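Local coordinates for minor fimbrium subunit Mfa5 (Porphyromonas gingivalis ATCC 33277, PDB 6TO1), which serves as an accessory subunit of the minor fimbriae, surface pili that mediate biofilm formation and adhesion to host cells and other oral bacteria, at residues Ser374-Leu377 with Asp381-His384; Ile263-Gln268 with Asp367-Asn372; Ala173-Asp178 with Leu213-Asn218; Ala250-Glu255 with Pro334-Phe339. All blocks are in the same frame, centred on the assembly; numbering follows the deposited sequence. Where two conformers were deposited one is given.

Contact 1 (Ser374-Leu377 with Asp381-His384). With PO4 (phosphate ion), chain D.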
loop_
_atom_site.group_PDB
_atom_site.type_symbol
_atom_site.label_atom_id
_atom_site.label_comp_id
_atom_site.label_asym_id
_atom_site.label_seq_id
_atom_site.Cartn_x
_atom_site.Cartn_y
_atom_site.Cartn_z
ATOM N N SER A 374 -26.513 -23.885 18.516
ATOM C CA SER A 374 -27.218 -23.250 17.404
ATOM C C SER A 374 -26.465 -22.017 16.918
ATOM O O SER A 374 -26.281 -21.826 15.711
ATOM C CB SER A 374 -28.642 -22.889 17.813
ATOM O OG SER A 374 -29.421 -24.047 17.925
ATOM N N LEU A 375 -26.008 -21.169 17.847
ATOM C CA LEU A 375 -25.241 -19.989 17.450
ATOM C C LEU A 375 -23.890 -20.358 16.841
ATOM O O LEU A 375 -23.411 -19.662 15.949
ATOM C CB LEU A 375 -25.066 -19.048 18.650
ATOM C CG LEU A 375 -26.382 -18.373 19.110
ATOM C CD1 LEU A 375 -26.102 -17.630 20.411
ATOM C CD2 LEU A 375 -26.905 -17.421 18.071
ATOM N N LYS A 376 -23.269 -21.447 17.283
ATOM C CA LYS A 376 -22.024 -21.858 16.650
ATOM C C LYS A 376 -22.241 -22.212 15.183
ATOM O O LYS A 376 -21.423 -21.866 14.328
ATOM C CB LYS A 376 -21.408 -23.049 17.385
ATOM C CG LYS A 376 -20.766 -22.710 18.678
ATOM C CD LYS A 376 -20.190 -23.991 19.365
ATOM C CE LYS A 376 -19.802 -23.706 20.787
ATOM N NZ LYS A 376 -19.133 -24.910 21.351
ATOM N N LEU A 377 -23.345 -22.903 14.869
ATOM C CA LEU A 377 -23.600 -23.306 13.491
ATOM C C LEU A 377 -24.075 -22.136 12.635
ATOM O O LEU A 377 -23.963 -22.187 11.408
ATOM C CB LEU A 377 -24.632 -24.437 13.472
ATOM C CG LEU A 377 -24.145 -25.792 13.984
ATOM C CD1 LEU A 377 -25.226 -26.871 13.741
ATOM C CD2 LEU A 377 -22.858 -26.227 13.358
ATOM N N ASP A 381 -17.942 -20.120 11.423
ATOM C CA ASP A 381 -17.399 -21.346 11.997
ATOM C C ASP A 381 -17.476 -21.185 13.508
ATOM O O ASP A 381 -17.851 -20.125 14.020
ATOM C CB ASP A 381 -15.967 -21.615 11.516
ATOM C CG ASP A 381 -15.057 -20.422 11.702
ATOM O OD1 ASP A 381 -15.087 -19.808 12.785
ATOM O OD2 ASP A 381 -14.286 -20.110 10.776
ATOM N N GLU A 382 -17.094 -22.239 14.230
ATOM C CA GLU A 382 -17.222 -22.199 15.681
ATOM C C GLU A 382 -16.377 -21.085 16.282
ATOM O O GLU A 382 -16.752 -20.502 17.309
ATOM C CB GLU A 382 -16.827 -23.548 16.302
ATOM C CG GLU A 382 -16.559 -23.453 17.790
ATOM C CD GLU A 382 -16.725 -24.786 18.508
ATOM O OE1 GLU A 382 -16.623 -24.805 19.751
ATOM O OE2 GLU A 382 -16.976 -25.802 17.824
ATOM N N ASN A 383 -15.245 -20.767 15.654
ATOM C CA ASN A 383 -14.380 -19.706 16.148
ATOM C C ASN A 383 -14.956 -18.311 15.922
ATOM O O ASN A 383 -14.415 -17.350 16.470
ATOM C CB ASN A 383 -13.009 -19.807 15.491
ATOM C CG ASN A 383 -12.176 -20.945 16.069
ATOM O OD1 ASN A 383 -12.509 -21.503 17.119
ATOM N ND2 ASN A 383 -11.099 -21.302 15.383
ATOM N N HIS A 384 -16.027 -18.172 15.133
ATOM C CA HIS A 384 -16.735 -16.906 15.018
ATOM C C HIS A 384 -17.928 -16.812 15.969
ATOM O O HIS A 384 -18.738 -15.882 15.851
ATOM C CB HIS A 384 -17.208 -16.686 13.580
ATOM C CG HIS A 384 -16.121 -16.266 12.646
ATOM N ND1 HIS A 384 -15.098 -17.111 12.265
ATOM C CD2 HIS A 384 -15.896 -15.094 12.015
ATOM C CE1 HIS A 384 -14.302 -16.480 11.426
ATOM N NE2 HIS A 384 -14.758 -15.251 11.265
HETATM P P PO4 D . -21.300 -25.267 24.587
HETATM O O1 PO4 D . -20.690 -23.884 24.519
HETATM O O2 PO4 D . -21.143 -25.980 23.261
HETATM O O3 PO4 D . -20.586 -26.119 25.612
HETATM O O4 PO4 D . -22.765 -25.178 24.933
#
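Lys-376 and Glu-382 join the last helix turns of 369-378 to the short link that leads into strand 385-387, the closing beta-alpha-beta step of the von Willebrand factor A fold. Along the helix, Ser-374 and Leu-375 face elsewhere: Ser-374 packs on Cys-341 and Pro-262, while Leu-375 rests on Phe-385 of the edge strand. Lys-376 does the reaching. Its CG stands beside the backbone N (chi1 -75°) and the chain runs extended from there, alongside the equally stretched Glu-382 and in the same direction. The aliphatic CD lies 3.7 Å from Glu-382 CD. In one of two glutamate conformers NZ forms a salt bridge of 3.0 Å with Glu-382 OE1, met from well above the carboxylate plane; the pairing is probably not permanent. NZ also donates to phosphate O2 at 3.0 Å, an ion probably from the crystallisation liquor, so the ammonium can sit between two anions. Leu-377 turns to the other side, onto Ile-345 and Pro-262. Around Glu-382 the link is closed by Asp-381 and His-384: Asp-381 O accepts from His-384 N, and His-384 ND1, with the acceptor in its ring plane, donates to Asp-381 OD1 at 2.7 Å.

Contact 2 (Ile263-Gln268 with Asp367-Asn372). With PO4 (phosphate ion), chain D.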
loop_
_atom_site.group_PDB
_atom_site.type_symbol
_atom_site.label_atom_id
_atom_site.label_comp_id
_atom_site.label_asym_id
_atom_site.label_seq_id
_atom_site.Cartn_x
_atom_site.Cartn_y
_atom_site.Cartn_z
ATOM N N ILE A 263 -30.447 -30.488 16.555
ATOM C CA ILE A 263 -31.583 -31.383 16.310
ATOM C C ILE A 263 -31.780 -32.317 17.502
ATOM O O ILE A 263 -32.862 -32.397 18.093
ATOM C CB ILE A 263 -31.358 -32.180 15.008
ATOM C CG1 ILE A 263 -31.398 -31.246 13.786
ATOM C CG2 ILE A 263 -32.381 -33.318 14.893
ATOM C CD1 ILE A 263 -30.652 -31.753 12.553
ATOM N N ASP A 264 -30.722 -33.063 17.848
ATOM C CA ASP A 264 -30.799 -34.030 18.927
ATOM C C ASP A 264 -31.051 -33.332 20.249
ATOM O O ASP A 264 -31.793 -33.835 21.089
ATOM C CB ASP A 264 -29.506 -34.854 18.977
ATOM C CG ASP A 264 -29.256 -35.647 17.688
ATOM O OD1 ASP A 264 -29.248 -35.030 16.607
ATOM O OD2 ASP A 264 -29.082 -36.905 17.761
ATOM N N LEU A 265 -30.444 -32.163 20.445
ATOM C CA LEU A 265 -30.624 -31.430 21.687
ATOM C C LEU A 265 -32.059 -30.975 21.874
ATOM O O LEU A 265 -32.593 -31.034 22.987
ATOM C CB LEU A 265 -29.697 -30.214 21.715
ATOM C CG LEU A 265 -28.227 -30.521 21.970
ATOM C CD1 LEU A 265 -27.387 -29.262 21.688
ATOM C CD2 LEU A 265 -28.037 -31.022 23.395
ATOM N N VAL A 266 -32.683 -30.450 20.819
ATOM C CA VAL A 266 -34.024 -29.935 21.000
ATOM C C VAL A 266 -35.003 -31.076 21.186
ATOM O O VAL A 266 -35.987 -30.943 21.924
ATOM C CB VAL A 266 -34.436 -29.011 19.838
ATOM C CG1 VAL A 266 -34.835 -29.753 18.584
ATOM C CG2 VAL A 266 -35.575 -28.143 20.276
ATOM N N ILE A 267 -34.761 -32.213 20.538
ATOM C CA ILE A 267 -35.657 -33.352 20.704
ATOM C C ILE A 267 -35.548 -33.893 22.120
ATOM O O ILE A 267 -36.551 -34.058 22.817
ATOM C CB ILE A 267 -35.362 -34.433 19.649
ATOM C CG1 ILE A 267 -35.814 -33.937 18.277
ATOM C CG2 ILE A 267 -36.072 -35.755 20.002
ATOM C CD1 ILE A 267 -35.376 -34.830 17.100
ATOM N N GLN A 268 -34.318 -34.148 22.582
ATOM C CA GLN A 268 -34.143 -34.613 23.950
ATOM C C GLN A 268 -34.682 -33.595 24.935
ATOM O O GLN A 268 -35.281 -33.964 25.947
ATOM C CB GLN A 268 -32.673 -34.896 24.259
ATOM C CG GLN A 268 -32.445 -35.488 25.638
ATOM C CD GLN A 268 -32.975 -36.915 25.745
ATOM O OE1 GLN A 268 -32.419 -37.830 25.159
ATOM N NE2 GLN A 268 -34.067 -37.091 26.470
ATOM N N ASP A 367 -24.471 -21.896 29.923
ATOM C CA ASP A 367 -24.135 -23.038 29.065
ATOM C C ASP A 367 -25.342 -23.936 28.780
ATOM O O ASP A 367 -25.428 -25.092 29.186
ATOM C CB ASP A 367 -22.992 -23.863 29.640
ATOM C CG ASP A 367 -22.434 -24.860 28.615
ATOM O OD1 ASP A 367 -22.613 -24.641 27.391
ATOM O OD2 ASP A 367 -21.838 -25.863 29.058
ATOM N N PHE A 368 -26.261 -23.360 28.021
ATOM C CA PHE A 368 -27.413 -24.059 27.448
ATOM C C PHE A 368 -26.962 -24.521 26.072
ATOM O O PHE A 368 -26.821 -23.703 25.156
ATOM C CB PHE A 368 -28.602 -23.100 27.423
ATOM C CG PHE A 368 -29.881 -23.663 26.890
ATOM C CD1 PHE A 368 -30.202 -25.013 26.960
ATOM C CD2 PHE A 368 -30.805 -22.796 26.335
ATOM C CE1 PHE A 368 -31.418 -25.462 26.441
ATOM C CE2 PHE A 368 -31.995 -23.239 25.859
ATOM C CZ PHE A 368 -32.300 -24.571 25.895
ATOM N N ALA A 369 -26.711 -25.831 25.924
ATOM C CA ALA A 369 -26.053 -26.322 24.716
ATOM C C ALA A 369 -26.863 -26.040 23.444
ATOM O O ALA A 369 -26.287 -25.679 22.407
ATOM C CB ALA A 369 -25.769 -27.817 24.836
ATOM N N LEU A 370 -28.190 -26.219 23.481
ATOM C CA LEU A 370 -28.975 -25.962 22.270
ATOM C C LEU A 370 -28.730 -24.544 21.767
ATOM O O LEU A 370 -28.551 -24.303 20.559
ATOM C CB LEU A 370 -30.473 -26.148 22.543
ATOM C CG LEU A 370 -31.468 -25.690 21.483
ATOM C CD1 LEU A 370 -31.202 -26.393 20.164
ATOM C CD2 LEU A 370 -32.865 -25.920 21.934
ATOM N N ALA A 371 -28.734 -23.585 22.683
ATOM C CA ALA A 371 -28.574 -22.188 22.294
ATOM C C ALA A 371 -27.178 -21.919 21.772
ATOM O O ALA A 371 -27.013 -21.312 20.710
ATOM C CB ALA A 371 -28.862 -21.276 23.484
ATOM N N ASN A 372 -26.152 -22.308 22.541
ATOM C CA ASN A 372 -24.794 -22.009 22.117
ATOM C C ASN A 372 -24.439 -22.752 20.833
ATOM O O ASN A 372 -23.782 -22.191 19.941
ATOM C CB ASN A 372 -23.814 -22.360 23.235
ATOM C CG ASN A 372 -23.912 -21.410 24.413
ATOM O OD1 ASN A 372 -24.687 -20.467 24.393
ATOM N ND2 ASN A 372 -23.122 -21.671 25.452
HETATM P P PO4 D . -21.300 -25.267 24.587
HETATM O O1 PO4 D . -20.690 -23.884 24.519
HETATM O O2 PO4 D . -21.143 -25.980 23.261
HETATM O O3 PO4 D . -20.586 -26.119 25.612
HETATM O O4 PO4 D . -22.765 -25.178 24.933
#
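Leu-265 and Val-266 on helix 262-272 meet Ala-369 and Leu-370 in the first turn of helix 369-378, and everything that passes between these two segments is apolar helix-helix packing. Helix 369-378 makes the crossover from strand 357-362 to strand 385-387 of the von Willebrand factor A sheet; helix 262-272, which packs on it, follows strand 252-253 of a small separate sheet. Leu-265 lays its CD1 branch on the backbone of the opposite helix, against the peptide that joins Ala-369 and Leu-370, 3.6 Å from Leu-370 N and 3.7 Å from Ala-369 C, with Ala-369 CB beside it, 3.8 Å from that methyl. Leu-370 carries its CG anti to the backbone N (chi1 169°), which sends CD2 across Val-266 at an angle, 3.9 Å from Val-266 CG2. Tyr-277 of helix 274-277 touches both Val-266 and Leu-370 and helps enclose the pair.

Polar contacts gather on another side of the helix start, where Phe-368 takes the N-cap position and its carbonyl accepts the amide of Asn-372. A phosphate ion lies here. Asn-372 ND2 gives it a weak hydrogen bond of 3.4 Å to O1, and Asp-367 OD1 comes within 2.5 Å of phosphate O4.

Two oxygens that close suggest a proton between the acid groups, without which their charges should repel. The positive charge of nearby Lys-376 would probably favour an anion here. The helix pairing itself makes no use of charge: it depends on the fit of methyl groups against methyls and a peptide.

Contact 3 (Ala173-Asp178 with Leu213-Asn218)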
loop_
_atom_site.group_PDB
_atom_site.type_symbol
_atom_site.label_atom_id
_atom_site.label_comp_id
_atom_site.label_asym_id
_atom_site.label_seq_id
_atom_site.Cartn_x
_atom_site.Cartn_y
_atom_site.Cartn_z
ATOM N N ALA A 173 -24.793 -0.836 9.967
ATOM C CA ALA A 173 -26.247 -0.821 9.991
ATOM C C ALA A 173 -26.725 -1.621 11.205
ATOM O O ALA A 173 -25.972 -2.404 11.804
ATOM C CB ALA A 173 -26.830 -1.410 8.706
ATOM N N LEU A 174 -27.983 -1.388 11.582
ATOM C CA LEU A 174 -28.483 -1.913 12.840
ATOM C C LEU A 174 -29.894 -2.457 12.703
ATOM O O LEU A 174 -30.799 -1.760 12.230
ATOM C CB LEU A 174 -28.434 -0.826 13.925
ATOM C CG LEU A 174 -28.885 -1.265 15.313
ATOM C CD1 LEU A 174 -27.949 -2.333 15.897
ATOM C CD2 LEU A 174 -28.996 -0.029 16.234
ATOM N N VAL A 175 -30.048 -3.713 13.130
ATOM C CA VAL A 175 -31.311 -4.429 13.187
ATOM C C VAL A 175 -31.555 -4.902 14.626
ATOM O O VAL A 175 -30.644 -5.398 15.294
ATOM C CB VAL A 175 -31.293 -5.648 12.231
ATOM C CG1 VAL A 175 -32.569 -6.473 12.409
ATOM C CG2 VAL A 175 -31.137 -5.224 10.774
ATOM N N SER A 176 -32.787 -4.778 15.100
ATOM C CA SER A 176 -33.202 -5.456 16.319
ATOM C C SER A 176 -34.341 -6.396 15.942
ATOM O O SER A 176 -34.942 -6.281 14.869
ATOM C CB SER A 176 -33.646 -4.484 17.411
ATOM O OG SER A 176 -34.870 -3.866 17.063
ATOM N N TYR A 177 -34.629 -7.357 16.818
ATOM C CA TYR A 177 -35.749 -8.205 16.530
ATOM C C TYR A 177 -36.342 -8.783 17.803
ATOM O O TYR A 177 -35.662 -8.987 18.815
ATOM C CB TYR A 177 -35.388 -9.353 15.560
ATOM C CG TYR A 177 -34.452 -10.393 16.135
ATOM C CD1 TYR A 177 -34.936 -11.553 16.719
ATOM C CD2 TYR A 177 -33.081 -10.234 16.068
ATOM C CE1 TYR A 177 -34.089 -12.503 17.227
ATOM C CE2 TYR A 177 -32.238 -11.175 16.579
ATOM C CZ TYR A 177 -32.741 -12.317 17.154
ATOM O OH TYR A 177 -31.873 -13.274 17.651
ATOM N N ASP A 178 -37.634 -9.034 17.712
ATOM C CA ASP A 178 -38.385 -9.811 18.689
ATOM C C ASP A 178 -39.217 -10.810 17.880
ATOM O O ASP A 178 -38.659 -11.700 17.217
ATOM C CB ASP A 178 -39.235 -8.911 19.586
ATOM C CG ASP A 178 -39.953 -7.807 18.831
ATOM O OD1 ASP A 178 -40.984 -8.099 18.179
ATOM O OD2 ASP A 178 -39.467 -6.631 18.902
ATOM N N LEU A 213 -31.996 -12.061 10.744
ATOM C CA LEU A 213 -30.975 -12.342 9.747
ATOM C C LEU A 213 -31.446 -12.005 8.336
ATOM O O LEU A 213 -30.654 -11.532 7.513
ATOM C CB LEU A 213 -30.557 -13.806 9.840
ATOM C CG LEU A 213 -29.808 -14.189 11.093
ATOM C CD1 LEU A 213 -29.649 -15.688 11.221
ATOM C CD2 LEU A 213 -28.413 -13.510 11.136
ATOM N N LYS A 214 -32.726 -12.254 8.026
ATOM C CA LYS A 214 -33.255 -11.900 6.717
ATOM C C LYS A 214 -33.195 -10.394 6.486
ATOM O O LYS A 214 -32.797 -9.943 5.410
ATOM C CB LYS A 214 -34.688 -12.413 6.573
ATOM C CG LYS A 214 -35.412 -11.903 5.328
ATOM C CD LYS A 214 -34.764 -12.368 4.035
ATOM C CE LYS A 214 -35.508 -11.803 2.808
ATOM N NZ LYS A 214 -34.975 -12.342 1.515
ATOM N N MET A 215 -33.565 -9.596 7.488
ATOM C CA MET A 215 -33.445 -8.150 7.322
ATOM C C MET A 215 -31.991 -7.725 7.115
ATOM O O MET A 215 -31.700 -6.836 6.297
ATOM C CB MET A 215 -34.053 -7.436 8.524
ATOM C CG MET A 215 -34.030 -5.933 8.330
ATOM S SD MET A 215 -34.878 -5.085 9.640
ATOM C CE MET A 215 -36.561 -5.210 9.008
ATOM N N ALA A 216 -31.067 -8.338 7.852
ATOM C CA ALA A 216 -29.648 -8.093 7.636
ATOM C C ALA A 216 -29.226 -8.432 6.206
ATOM O O ALA A 216 -28.441 -7.696 5.596
ATOM C CB ALA A 216 -28.835 -8.906 8.646
ATOM N N ARG A 217 -29.742 -9.538 5.650
ATOM C CA ARG A 217 -29.413 -9.874 4.269
ATOM C C ARG A 217 -29.997 -8.841 3.305
ATOM O O ARG A 217 -29.350 -8.472 2.319
ATOM C CB ARG A 217 -29.914 -11.274 3.908
ATOM C CG ARG A 217 -29.270 -12.373 4.678
ATOM C CD ARG A 217 -29.403 -13.706 3.955
ATOM N NE ARG A 217 -30.775 -14.128 3.714
ATOM C CZ ARG A 217 -31.305 -14.326 2.510
ATOM N NH1 ARG A 217 -32.547 -14.767 2.407
ATOM N NH2 ARG A 217 -30.608 -14.083 1.405
ATOM N N ASN A 218 -31.203 -8.349 3.587
ATOM C CA ASN A 218 -31.795 -7.327 2.745
ATOM C C ASN A 218 -30.943 -6.065 2.768
ATOM O O ASN A 218 -30.701 -5.444 1.724
ATOM C CB ASN A 218 -33.211 -6.984 3.210
ATOM C CG ASN A 218 -34.252 -8.036 2.814
ATOM O OD1 ASN A 218 -33.984 -8.992 2.087
ATOM N ND2 ASN A 218 -35.462 -7.830 3.296
#
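Val-175 and Met-215 cross at an angle where helix 209-220 lies against the central sheet of the von Willebrand factor A domain, a Rossmann-like layering of helices on largely parallel strands. The valine side chain leaves strand 170-177 toward the helix and presents both methyls. Met-215 comes down from the other side with CG anti to the backbone N (chi1 -176°); the next torsion is extended as well, which carries the sulfur out over the valine fork. There SD is 3.9 Å from Val-175 CG1 and 3.9 Å from Val-175 CG2, astride the branch rather than against one arm. The chain then bends at the thioether (chi3 -84°), turning CE aside, and the side chain continues onto Arg-183 of the edge strand 181-186.

Ala-216, next along the helix, reaches the neighbouring strand 126-133 at Val-129 and Val-131, so consecutive helix residues settle over two adjacent strands. Arg-217 turns to the neighbouring helix 340-353, pairing in one of its two conformers with Glu-347. At the far end of the strand, Tyr-177 OH is hydrogen-bonded to Thr-209, two residues after the magnesium ligand Thr-207. Back at the centre, the second touch of Met-215 is by its CG, 3.9 Å from Val-175 CG2.

Contact 4 (Ala250-Glu255 with Pro334-Phe339)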
loop_
_atom_site.group_PDB
_atom_site.type_symbol
_atom_site.label_atom_id
_atom_site.label_comp_id
_atom_site.label_asym_id
_atom_site.label_seq_id
_atom_site.Cartn_x
_atom_site.Cartn_y
_atom_site.Cartn_z
ATOM N N ALA A 250 -40.692 -34.057 4.011
ATOM C CA ALA A 250 -39.283 -34.080 3.645
ATOM C C ALA A 250 -38.564 -32.802 4.046
ATOM O O ALA A 250 -37.347 -32.722 3.901
ATOM C CB ALA A 250 -39.116 -34.316 2.143
ATOM N N ASP A 251 -39.285 -31.816 4.554
ATOM C CA ASP A 251 -38.697 -30.580 5.033
ATOM C C ASP A 251 -38.271 -30.680 6.493
ATOM O O ASP A 251 -37.879 -29.667 7.088
ATOM C CB ASP A 251 -39.705 -29.455 4.823
ATOM C CG ASP A 251 -40.019 -29.227 3.356
ATOM O OD1 ASP A 251 -39.121 -29.492 2.519
ATOM O OD2 ASP A 251 -41.137 -28.760 3.051
ATOM N N PHE A 252 -38.344 -31.881 7.072
ATOM C CA PHE A 252 -38.037 -32.133 8.471
ATOM C C PHE A 252 -37.038 -33.270 8.521
ATOM O O PHE A 252 -36.860 -34.001 7.537
ATOM C CB PHE A 252 -39.295 -32.474 9.288
ATOM C CG PHE A 252 -40.336 -31.411 9.224
ATOM C CD1 PHE A 252 -40.551 -30.575 10.287
ATOM C CD2 PHE A 252 -41.100 -31.235 8.071
ATOM C CE1 PHE A 252 -41.505 -29.559 10.218
ATOM C CE2 PHE A 252 -42.026 -30.223 7.975
ATOM C CZ PHE A 252 -42.257 -29.390 9.055
ATOM N N ILE A 253 -36.392 -33.419 9.676
ATOM C CA ILE A 253 -35.348 -34.418 9.850
ATOM C C ILE A 253 -35.360 -34.907 11.283
ATOM O O ILE A 253 -35.718 -34.178 12.201
ATOM C CB ILE A 253 -33.977 -33.822 9.448
ATOM C CG1 ILE A 253 -32.867 -34.875 9.442
ATOM C CG2 ILE A 253 -33.569 -32.681 10.403
ATOM C CD1 ILE A 253 -31.556 -34.319 8.891
ATOM N N GLY A 254 -34.937 -36.162 11.467
ATOM C CA GLY A 254 -34.847 -36.764 12.775
ATOM C C GLY A 254 -33.453 -36.683 13.387
ATOM O O GLY A 254 -32.516 -36.149 12.806
ATOM N N GLU A 255 -33.344 -37.279 14.577
ATOM C CA GLU A 255 -32.101 -37.327 15.339
ATOM C C GLU A 255 -30.932 -37.752 14.461
ATOM O O GLU A 255 -31.037 -38.693 13.664
ATOM C CB GLU A 255 -32.261 -38.296 16.529
ATOM C CG GLU A 255 -33.138 -37.786 17.674
ATOM C CD GLU A 255 -33.331 -38.777 18.821
ATOM O OE1 GLU A 255 -33.101 -40.003 18.637
ATOM O OE2 GLU A 255 -33.724 -38.337 19.913
ATOM N N PRO A 334 -44.701 -39.884 13.432
ATOM C CA PRO A 334 -44.266 -39.653 14.811
ATOM C C PRO A 334 -44.167 -38.216 15.262
ATOM O O PRO A 334 -43.580 -37.970 16.321
ATOM C CB PRO A 334 -42.859 -40.290 14.833
ATOM C CG PRO A 334 -42.351 -40.018 13.438
ATOM C CD PRO A 334 -43.568 -40.198 12.539
ATOM N N TYR A 335 -44.740 -37.314 14.460
ATOM C CA TYR A 335 -44.984 -35.910 14.760
ATOM C C TYR A 335 -43.808 -35.058 14.291
ATOM O O TYR A 335 -42.634 -35.481 14.316
ATOM C CB TYR A 335 -45.309 -35.673 16.228
ATOM C CG TYR A 335 -46.422 -36.555 16.706
ATOM C CD1 TYR A 335 -47.609 -36.666 15.984
ATOM C CD2 TYR A 335 -46.283 -37.308 17.859
ATOM C CE1 TYR A 335 -48.629 -37.514 16.412
ATOM C CE2 TYR A 335 -47.298 -38.166 18.284
ATOM C CZ TYR A 335 -48.456 -38.261 17.554
ATOM O OH TYR A 335 -49.465 -39.111 18.007
ATOM N N TYR A 336 -44.182 -33.889 13.753
ATOM C CA TYR A 336 -43.313 -32.988 13.006
ATOM C C TYR A 336 -43.406 -31.596 13.616
ATOM O O TYR A 336 -44.504 -31.132 13.936
ATOM C CB TYR A 336 -43.722 -32.923 11.524
ATOM C CG TYR A 336 -43.557 -34.240 10.849
ATOM C CD1 TYR A 336 -42.507 -34.454 9.979
ATOM C CD2 TYR A 336 -44.419 -35.303 11.124
ATOM C CE1 TYR A 336 -42.319 -35.683 9.373
ATOM C CE2 TYR A 336 -44.229 -36.534 10.530
ATOM C CZ TYR A 336 -43.195 -36.715 9.661
ATOM O OH TYR A 336 -43.014 -37.935 9.059
ATOM N N TYR A 337 -42.255 -30.924 13.752
ATOM C CA TYR A 337 -42.183 -29.657 14.469
ATOM C C TYR A 337 -41.260 -28.714 13.726
ATOM O O TYR A 337 -40.139 -29.106 13.382
ATOM C CB TYR A 337 -41.644 -29.832 15.898
ATOM C CG TYR A 337 -42.453 -30.804 16.698
ATOM C CD1 TYR A 337 -43.484 -30.363 17.515
ATOM C CD2 TYR A 337 -42.234 -32.157 16.579
ATOM C CE1 TYR A 337 -44.264 -31.248 18.215
ATOM C CE2 TYR A 337 -43.012 -33.055 17.273
ATOM C CZ TYR A 337 -44.019 -32.589 18.085
ATOM O OH TYR A 337 -44.788 -33.523 18.768
ATOM N N TYR A 338 -41.721 -27.484 13.481
ATOM C CA TYR A 338 -40.804 -26.442 13.035
ATOM C C TYR A 338 -39.820 -26.147 14.165
ATOM O O TYR A 338 -40.167 -26.196 15.350
ATOM C CB TYR A 338 -41.573 -25.187 12.612
ATOM C CG TYR A 338 -42.532 -25.450 11.451
ATOM C CD1 TYR A 338 -42.090 -25.452 10.131
ATOM C CD2 TYR A 338 -43.880 -25.718 11.692
ATOM C CE1 TYR A 338 -42.961 -25.725 9.085
ATOM C CE2 TYR A 338 -44.764 -25.949 10.653
ATOM C CZ TYR A 338 -44.297 -25.987 9.364
ATOM O OH TYR A 338 -45.168 -26.235 8.326
ATOM N N PHE A 339 -38.578 -25.866 13.790
ATOM C CA PHE A 339 -37.445 -25.744 14.700
ATOM C C PHE A 339 -36.762 -24.420 14.389
ATOM O O PHE A 339 -35.847 -24.361 13.553
ATOM C CB PHE A 339 -36.527 -26.953 14.517
ATOM C CG PHE A 339 -35.318 -26.980 15.418
ATOM C CD1 PHE A 339 -35.276 -26.277 16.611
ATOM C CD2 PHE A 339 -34.233 -27.739 15.051
ATOM C CE1 PHE A 339 -34.157 -26.316 17.412
ATOM C CE2 PHE A 339 -33.107 -27.799 15.836
ATOM C CZ PHE A 339 -33.062 -27.080 17.025
#
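The ring of Phe-252 has Tyr-336 over one face, the backbone of Tyr-337 at its rim and its CZ end turned to the face of Tyr-338, an aromatic cluster on a small mixed four-stranded sheet. Phe-252 CG stands beside its backbone N, opposite the carbonyl carbon (chi1 -57°), and this carries the ring between the two tyrosines. Over the first face sits Tyr-336 CB, a CH-pi contact 4.2 Å from the ring centroid. The Tyr-336 ring follows with its edge, CD1 lying 3.8 Å from Phe-252 CG; the two planes stand at 88°, an edge-to-face (T-shaped) pair. At the Phe-252 edge, close to its plane, Tyr-337 O lies 3.5 Å from CD1 and equally near CE1, so the carbonyl oxygen faces the slightly positive ring hydrogens. Toward Tyr-338 the roles change: Phe-252 now offers its edge to the tyrosine face, with planes at 60°.

Strands 252-253 and 336-338 are not neighbours in the sheet. Strand 296-298 runs between them, hydrogen-bonded through its backbone to Ile-253 on one side and to Tyr-337 on the other, and the aromatic side chains join its two flanks. Phe-252 and Tyr-336 both also touch Lys-296 of this middle strand. The bond of Tyr-338 OH to Glu-328 OE1 should hold the far end of that ring in place, with Phe-252 CZ 3.7 Å from Tyr-338 CE1.

In the fold
Contacts 1 and 2 share helix 369-378 and one phosphate ion, their centres 14 Å apart: contact 2 holds the start of the helix, contact 1 its exit toward the edge strand. Contact 4 touches contact 2 directly: helix 262-272 follows strand 252-253, and from the other segment Phe-339 CZ meets Val-266 CG1 at 3.6 Å. These two contacts interlock along the sequence, with centres about 15 Å apart. Contact 3 stands apart in the domain core, about 18 Å from contact 1 and 27 Å from contact 4 between centres. Of the metals, magnesium lies about 11 Å from the Leu-370 side chain, and calcium about 13 Å from that of Tyr-337.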